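Local atomic coordinates of TRAP-type transporter, periplasmic component (Cupriavidus necator, PDB entry 4P8B), a protein that probably serves as the periplasmic solute-binding component of a TRAP-type transporter, capturing (S)-2-acetolactate for uptake. Residues L108-L113 against T329-K334; I184-A189 against W237-D242. All coordinates share one frame; numbering follows the deposited sequence.

Interaction 1 (L108-L113 against T329-K334)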
loop_
_atom_site.group_PDB
_atom_site.type_symbol
_atom_site.label_atom_id
_atom_site.label_comp_id
_atom_site.label_asym_id
_atom_site.label_seq_id
_atom_site.Cartn_x
_atom_site.Cartn_y
_atom_site.Cartn_z
ATOM N N LEU A 108 4.522 -4.467 9.957
ATOM C CA LEU A 108 3.816 -3.830 8.869
ATOM C C LEU A 108 2.622 -4.665 8.381
ATOM O O LEU A 108 1.759 -4.140 7.694
ATOM C CB LEU A 108 4.767 -3.494 7.711
ATOM C CG LEU A 108 5.865 -2.492 8.047
ATOM C CD1 LEU A 108 6.741 -2.299 6.835
ATOM C CD2 LEU A 108 5.277 -1.159 8.482
ATOM N N ASN A 109 2.565 -5.941 8.785
ATOM C CA ASN A 109 1.379 -6.749 8.521
ATOM C C ASN A 109 0.115 -6.200 9.218
ATOM O O ASN A 109 -0.985 -6.577 8.864
ATOM C CB ASN A 109 1.586 -8.197 8.949
ATOM C CG ASN A 109 2.502 -8.967 8.032
ATOM O OD1 ASN A 109 2.177 -9.210 6.878
ATOM N ND2 ASN A 109 3.641 -9.390 8.559
ATOM N N LEU A 110 0.277 -5.318 10.195
ATOM C CA LEU A 110 -0.859 -4.750 10.895
ATOM C C LEU A 110 -1.873 -4.156 9.924
ATOM O O LEU A 110 -3.085 -4.348 10.078
ATOM C CB LEU A 110 -0.375 -3.695 11.883
ATOM C CG LEU A 110 -1.402 -3.135 12.856
ATOM C CD1 LEU A 110 -0.757 -2.811 14.194
ATOM C CD2 LEU A 110 -2.053 -1.885 12.286
ATOM N N PHE A 111 -1.393 -3.466 8.890
ATOM C CA PHE A 111 -2.280 -2.837 7.942
ATOM C C PHE A 111 -2.952 -3.827 6.985
ATOM O O PHE A 111 -3.918 -3.476 6.274
ATOM C CB PHE A 111 -1.541 -1.743 7.140
ATOM C CG PHE A 111 -0.980 -0.651 8.004
ATOM C CD1 PHE A 111 -1.831 0.292 8.586
ATOM C CD2 PHE A 111 0.374 -0.566 8.265
ATOM C CE1 PHE A 111 -1.330 1.288 9.385
ATOM C CE2 PHE A 111 0.868 0.438 9.085
ATOM C CZ PHE A 111 0.020 1.358 9.630
ATOM N N SER A 112 -2.444 -5.060 6.984
ATOM C CA SER A 112 -2.970 -6.133 6.158
ATOM C C SER A 112 -3.936 -7.039 6.916
ATOM O O SER A 112 -4.423 -7.997 6.351
ATOM C CB SER A 112 -1.823 -6.981 5.609
ATOM O OG SER A 112 -0.984 -6.147 4.823
ATOM N N LEU A 113 -4.196 -6.785 8.194
ATOM C CA LEU A 113 -5.160 -7.612 8.920
ATOM C C LEU A 113 -6.556 -7.427 8.347
ATOM O O LEU A 113 -7.041 -6.306 8.253
ATOM C CB LEU A 113 -5.184 -7.230 10.393
ATOM C CG LEU A 113 -3.958 -7.605 11.212
ATOM C CD1 LEU A 113 -4.014 -6.901 12.568
ATOM C CD2 LEU A 113 -3.863 -9.111 11.387
ATOM N N THR A 329 0.595 -8.771 19.676
ATOM C CA THR A 329 -0.809 -8.622 20.056
ATOM C C THR A 329 -1.084 -7.269 20.699
ATOM O O THR A 329 -2.149 -6.685 20.528
ATOM C CB THR A 329 -1.242 -9.784 20.963
ATOM O OG1 THR A 329 -2.656 -9.730 21.163
ATOM C CG2 THR A 329 -0.505 -9.753 22.293
ATOM N N ASP A 330 -0.106 -6.770 21.458
ATOM C CA ASP A 330 -0.266 -5.480 22.115
ATOM C C ASP A 330 -0.339 -4.318 21.135
ATOM O O ASP A 330 -1.049 -3.343 21.362
ATOM C CB ASP A 330 0.900 -5.211 23.075
ATOM C CG ASP A 330 1.001 -6.219 24.194
ATOM O OD1 ASP A 330 -0.011 -6.885 24.498
ATOM O OD2 ASP A 330 2.108 -6.321 24.795
ATOM N N LEU A 331 0.388 -4.417 20.029
ATOM C CA LEU A 331 0.347 -3.360 19.028
ATOM C C LEU A 331 -0.987 -3.400 18.303
ATOM O O LEU A 331 -1.583 -2.364 18.052
ATOM C CB LEU A 331 1.500 -3.504 18.032
ATOM C CG LEU A 331 1.598 -2.453 16.922
ATOM C CD1 LEU A 331 1.836 -1.080 17.524
ATOM C CD2 LEU A 331 2.697 -2.821 15.930
ATOM N N VAL A 332 -1.462 -4.596 18.008
ATOM C CA VAL A 332 -2.748 -4.731 17.326
ATOM C C VAL A 332 -3.871 -4.261 18.232
ATOM O O VAL A 332 -4.813 -3.592 17.791
ATOM C CB VAL A 332 -2.956 -6.175 16.856
ATOM C CG1 VAL A 332 -4.356 -6.326 16.242
ATOM C CG2 VAL A 332 -1.888 -6.553 15.827
ATOM N N THR A 333 -3.748 -4.554 19.519
ATOM C CA THR A 333 -4.753 -4.126 20.452
ATOM C C THR A 333 -4.790 -2.594 20.550
ATOM O O THR A 333 -5.862 -1.987 20.596
ATOM C CB THR A 333 -4.487 -4.750 21.797
ATOM O OG1 THR A 333 -4.642 -6.173 21.703
ATOM C CG2 THR A 333 -5.442 -4.212 22.828
ATOM N N LYS A 334 -3.617 -1.958 20.548
ATOM C CA LYS A 334 -3.568 -0.496 20.504
ATOM C C LYS A 334 -4.263 0.048 19.249
ATOM O O LYS A 334 -4.958 1.067 19.312
ATOM C CB LYS A 334 -2.117 -0.004 20.567
ATOM C CG LYS A 334 -1.515 -0.135 21.948
ATOM C CD LYS A 334 -0.023 0.097 21.937
ATOM C CE LYS A 334 0.567 -0.084 23.337
ATOM N NZ LYS A 334 2.041 0.184 23.345
#
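Leu-113 overlaps the branched end of Val-332, the two side chains meeting tip to tip. The CD1 methyl of Leu-113 sits 3.7 Å from CG1 of Val-332 and 3.9 Å from its CG2, so a single methyl is seated against both prongs of the valine. With CG1 opposite the backbone N (chi1 176°), Val-332 holds one methyl on the carbonyl-carbon side of its CB and the other beside its N, and the fork between them accepts the leucine.

A second apolar pair lies next to this one. Leu-110 is modelled in two conformers; in one of them, and so only tentatively, it crosses Leu-331 at about a right angle, its CD1 coming to 3.6 Å from CG of Leu-331.

In this two-lobed periplasmic binding protein of the DctP family, the contact packs the C-terminal helix against a much earlier part of the chain. The first turn of helix 329-340 lies against a 3-10 segment and the loop residue that follows it, Leu-113, in the connection between helices 98-101 and 120-127, some 216 residues earlier in the sequence, and no hydrogen bond spans the join. Trp-323 of helix 317-327 also packs on Leu-113, while Ser-134 of helix 130-141 touches Leu-331.

Within 329-334, Thr-333 turns its hydroxyl back on its own helix, where OG1 donates to Thr-329 O at 2.8 Å from 36° above the carbonyl plane; the backbone N of Thr-333 reaches the same oxygen from the opposite face.

Interaction 2 (I184-A189 against W237-D242)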
loop_
_atom_site.group_PDB
_atom_site.type_symbol
_atom_site.label_atom_id
_atom_site.label_comp_id
_atom_site.label_asym_id
_atom_site.label_seq_id
_atom_site.Cartn_x
_atom_site.Cartn_y
_atom_site.Cartn_z
ATOM N N ILE A 184 -1.967 -14.724 1.178
ATOM C CA ILE A 184 -2.298 -16.084 0.773
ATOM C C ILE A 184 -3.284 -16.696 1.758
ATOM O O ILE A 184 -4.266 -17.307 1.359
ATOM C CB ILE A 184 -1.042 -16.964 0.669
ATOM C CG1 ILE A 184 -0.153 -16.480 -0.489
ATOM C CG2 ILE A 184 -1.416 -18.420 0.467
ATOM C CD1 ILE A 184 -0.786 -16.626 -1.859
ATOM N N GLU A 185 -3.022 -16.517 3.046
ATOM C CA GLU A 185 -3.888 -17.078 4.078
ATOM C C GLU A 185 -5.278 -16.442 4.077
ATOM O O GLU A 185 -6.285 -17.149 4.238
ATOM C CB GLU A 185 -3.225 -16.952 5.452
ATOM C CG GLU A 185 -2.003 -17.845 5.561
ATOM C CD GLU A 185 -1.360 -17.810 6.932
ATOM O OE1 GLU A 185 -2.081 -17.617 7.931
ATOM O OE2 GLU A 185 -0.126 -17.983 7.014
ATOM N N THR A 186 -5.358 -15.130 3.885
ATOM C CA THR A 186 -6.656 -14.468 3.842
ATOM C C THR A 186 -7.501 -15.021 2.707
ATOM O O THR A 186 -8.674 -15.349 2.893
ATOM C CB THR A 186 -6.492 -12.963 3.687
ATOM O OG1 THR A 186 -5.889 -12.463 4.888
ATOM C CG2 THR A 186 -7.825 -12.266 3.447
ATOM N N PHE A 187 -6.924 -15.104 1.514
ATOM C CA PHE A 187 -7.703 -15.584 0.374
ATOM C C PHE A 187 -7.971 -17.087 0.430
ATOM O O PHE A 187 -9.028 -17.541 -0.035
ATOM C CB PHE A 187 -7.073 -15.120 -0.940
ATOM C CG PHE A 187 -7.395 -13.689 -1.254
ATOM C CD1 PHE A 187 -8.606 -13.359 -1.830
ATOM C CD2 PHE A 187 -6.511 -12.667 -0.936
ATOM C CE1 PHE A 187 -8.948 -12.047 -2.073
ATOM C CE2 PHE A 187 -6.846 -11.357 -1.186
ATOM C CZ PHE A 187 -8.051 -11.049 -1.759
ATOM N N ASN A 188 -7.071 -17.868 1.019
ATOM C CA ASN A 188 -7.358 -19.286 1.270
ATOM C C ASN A 188 -8.590 -19.442 2.169
ATOM O O ASN A 188 -9.406 -20.329 1.952
ATOM C CB ASN A 188 -6.181 -20.010 1.942
ATOM C CG ASN A 188 -5.011 -20.242 1.020
ATOM O OD1 ASN A 188 -5.109 -20.095 -0.188
ATOM N ND2 ASN A 188 -3.887 -20.637 1.597
ATOM N N ALA A 189 -8.712 -18.596 3.188
ATOM C CA ALA A 189 -9.855 -18.669 4.105
ATOM C C ALA A 189 -11.161 -18.372 3.391
ATOM O O ALA A 189 -12.222 -18.795 3.842
ATOM C CB ALA A 189 -9.664 -17.695 5.256
ATOM N N TRP A 237 -15.094 -3.846 -0.904
ATOM C CA TRP A 237 -15.132 -4.411 0.448
ATOM C C TRP A 237 -14.188 -3.766 1.454
ATOM O O TRP A 237 -14.362 -3.973 2.649
ATOM C CB TRP A 237 -14.867 -5.894 0.376
ATOM C CG TRP A 237 -13.502 -6.333 -0.114
ATOM C CD1 TRP A 237 -12.515 -5.570 -0.693
ATOM C CD2 TRP A 237 -12.992 -7.662 -0.061
ATOM N NE1 TRP A 237 -11.446 -6.364 -1.012
ATOM C CE2 TRP A 237 -11.700 -7.648 -0.625
ATOM C CE3 TRP A 237 -13.520 -8.880 0.396
ATOM C CZ2 TRP A 237 -10.923 -8.790 -0.701
ATOM C CZ3 TRP A 237 -12.749 -10.004 0.314
ATOM C CH2 TRP A 237 -11.461 -9.958 -0.242
ATOM N N GLY A 238 -13.220 -2.978 1.013
ATOM C CA GLY A 238 -12.333 -2.281 1.928
ATOM C C GLY A 238 -11.596 -3.198 2.879
ATOM O O GLY A 238 -11.348 -2.791 4.033
ATOM N N TYR A 239 -11.205 -4.401 2.476
ATOM C CA TYR A 239 -10.742 -5.395 3.442
ATOM C C TYR A 239 -9.454 -4.968 4.147
ATOM O O TYR A 239 -9.284 -5.245 5.346
ATOM C CB TYR A 239 -10.626 -6.811 2.868
ATOM C CG TYR A 239 -9.396 -7.143 2.025
ATOM C CD1 TYR A 239 -8.977 -6.344 0.944
ATOM C CD2 TYR A 239 -8.705 -8.304 2.268
ATOM C CE1 TYR A 239 -7.875 -6.705 0.179
ATOM C CE2 TYR A 239 -7.632 -8.687 1.498
ATOM C CZ TYR A 239 -7.215 -7.878 0.451
ATOM O OH TYR A 239 -6.132 -8.289 -0.283
ATOM N N VAL A 240 -8.550 -4.295 3.429
ATOM C CA VAL A 240 -7.342 -3.732 4.016
ATOM C C VAL A 240 -7.044 -2.432 3.287
ATOM O O VAL A 240 -7.621 -2.149 2.238
ATOM C CB VAL A 240 -6.115 -4.657 3.821
ATOM C CG1 VAL A 240 -6.346 -6.024 4.421
ATOM C CG2 VAL A 240 -5.733 -4.763 2.352
ATOM N N ALA A 241 -6.109 -1.658 3.816
ATOM C CA ALA A 241 -5.562 -0.521 3.091
ATOM C C ALA A 241 -4.075 -0.467 3.359
ATOM O O ALA A 241 -3.662 -0.603 4.508
ATOM C CB ALA A 241 -6.207 0.780 3.489
ATOM N N ASP A 242 -3.271 -0.236 2.327
ATOM C CA ASP A 242 -1.847 -0.059 2.523
ATOM C C ASP A 242 -1.473 1.414 2.505
ATOM O O ASP A 242 -1.657 2.096 1.473
ATOM C CB ASP A 242 -0.958 -0.907 1.559
ATOM C CG ASP A 242 -1.215 -0.686 0.075
ATOM O OD1 ASP A 242 -2.385 -0.622 -0.368
ATOM O OD2 ASP A 242 -0.209 -0.698 -0.687
#
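The rings of Phe-187, Trp-237 and Tyr-239 form an aromatic cluster. CZ of Phe-187 lies in the plane of the Trp-237 indole, at its edge, while CB of Tyr-239 is centred over one face of that indole. The phenol of Tyr-239 is covered on both faces: CZ2 of Trp-237 stands 3.4 Å above the middle of the ring, and CG2 of Val-240 lies over the other face, offset toward the rim. At the phenol's edge, CG2 of Thr-186 approaches CE2 of Tyr-239 to 4.1 Å.

Within the two-lobed fold of a TRAP solute-binding protein, this cluster joins helix 181-189 to the turn that leads into strand 241-249. Phe-187 fills the angle between the other two aromatics. Its plane is inclined by 47° to the six-membered ring of Trp-237 and by 70° to the ring of Tyr-239, both oblique arrangements. CE1 of Phe-187 comes to 3.7 Å from CH2 of Trp-237, and CE2 to 3.3 Å from OH of Tyr-239, which lies near the phenylalanine plane. On the turn, Tyr-239 has its CG between the backbone N and the carbonyl carbon (chi1 79°), an orientation that directs the phenol to the helix.

The polar ends find partners elsewhere: Tyr-239 OH is hydrogen-bonded to Glu-215 OE1, and Trp-237 NE1 to the backbone oxygen of Arg-155, a residue that binds acetolactate. Further along the same segment, Asp-242 belongs to the ligand pocket and touches the bound acetolactate. Its carboxylate is shared out, OD1 forming a salt bridge with Arg-155 NH1 and OD2 hydrogen-bonding to Ser-97 OG and Asn-152 ND2.

All four touching residues of interaction 2 are buried; in interaction 1 three are, and Leu-331 is partly exposed. Neither has a hydrogen bond between its segments, yet their chemistry differs. Interaction 1 is purely aliphatic, between 108-113 and the C-terminal helix; interaction 2 is mainly aromatic, with Trp-237 NE1 and Tyr-239 OH bonded to Arg-155, a pocket residue, and Glu-215, next to Asn-216 of the pocket. Both segments of interaction 2 fall in the sequence between those of interaction 1. Their centres are about 14 Å apart, but CG1 of Val-240 packs 3.4 Å from Ser-112 O, placing 108-113 between the C-terminal helix and the segment that carries Asp-242.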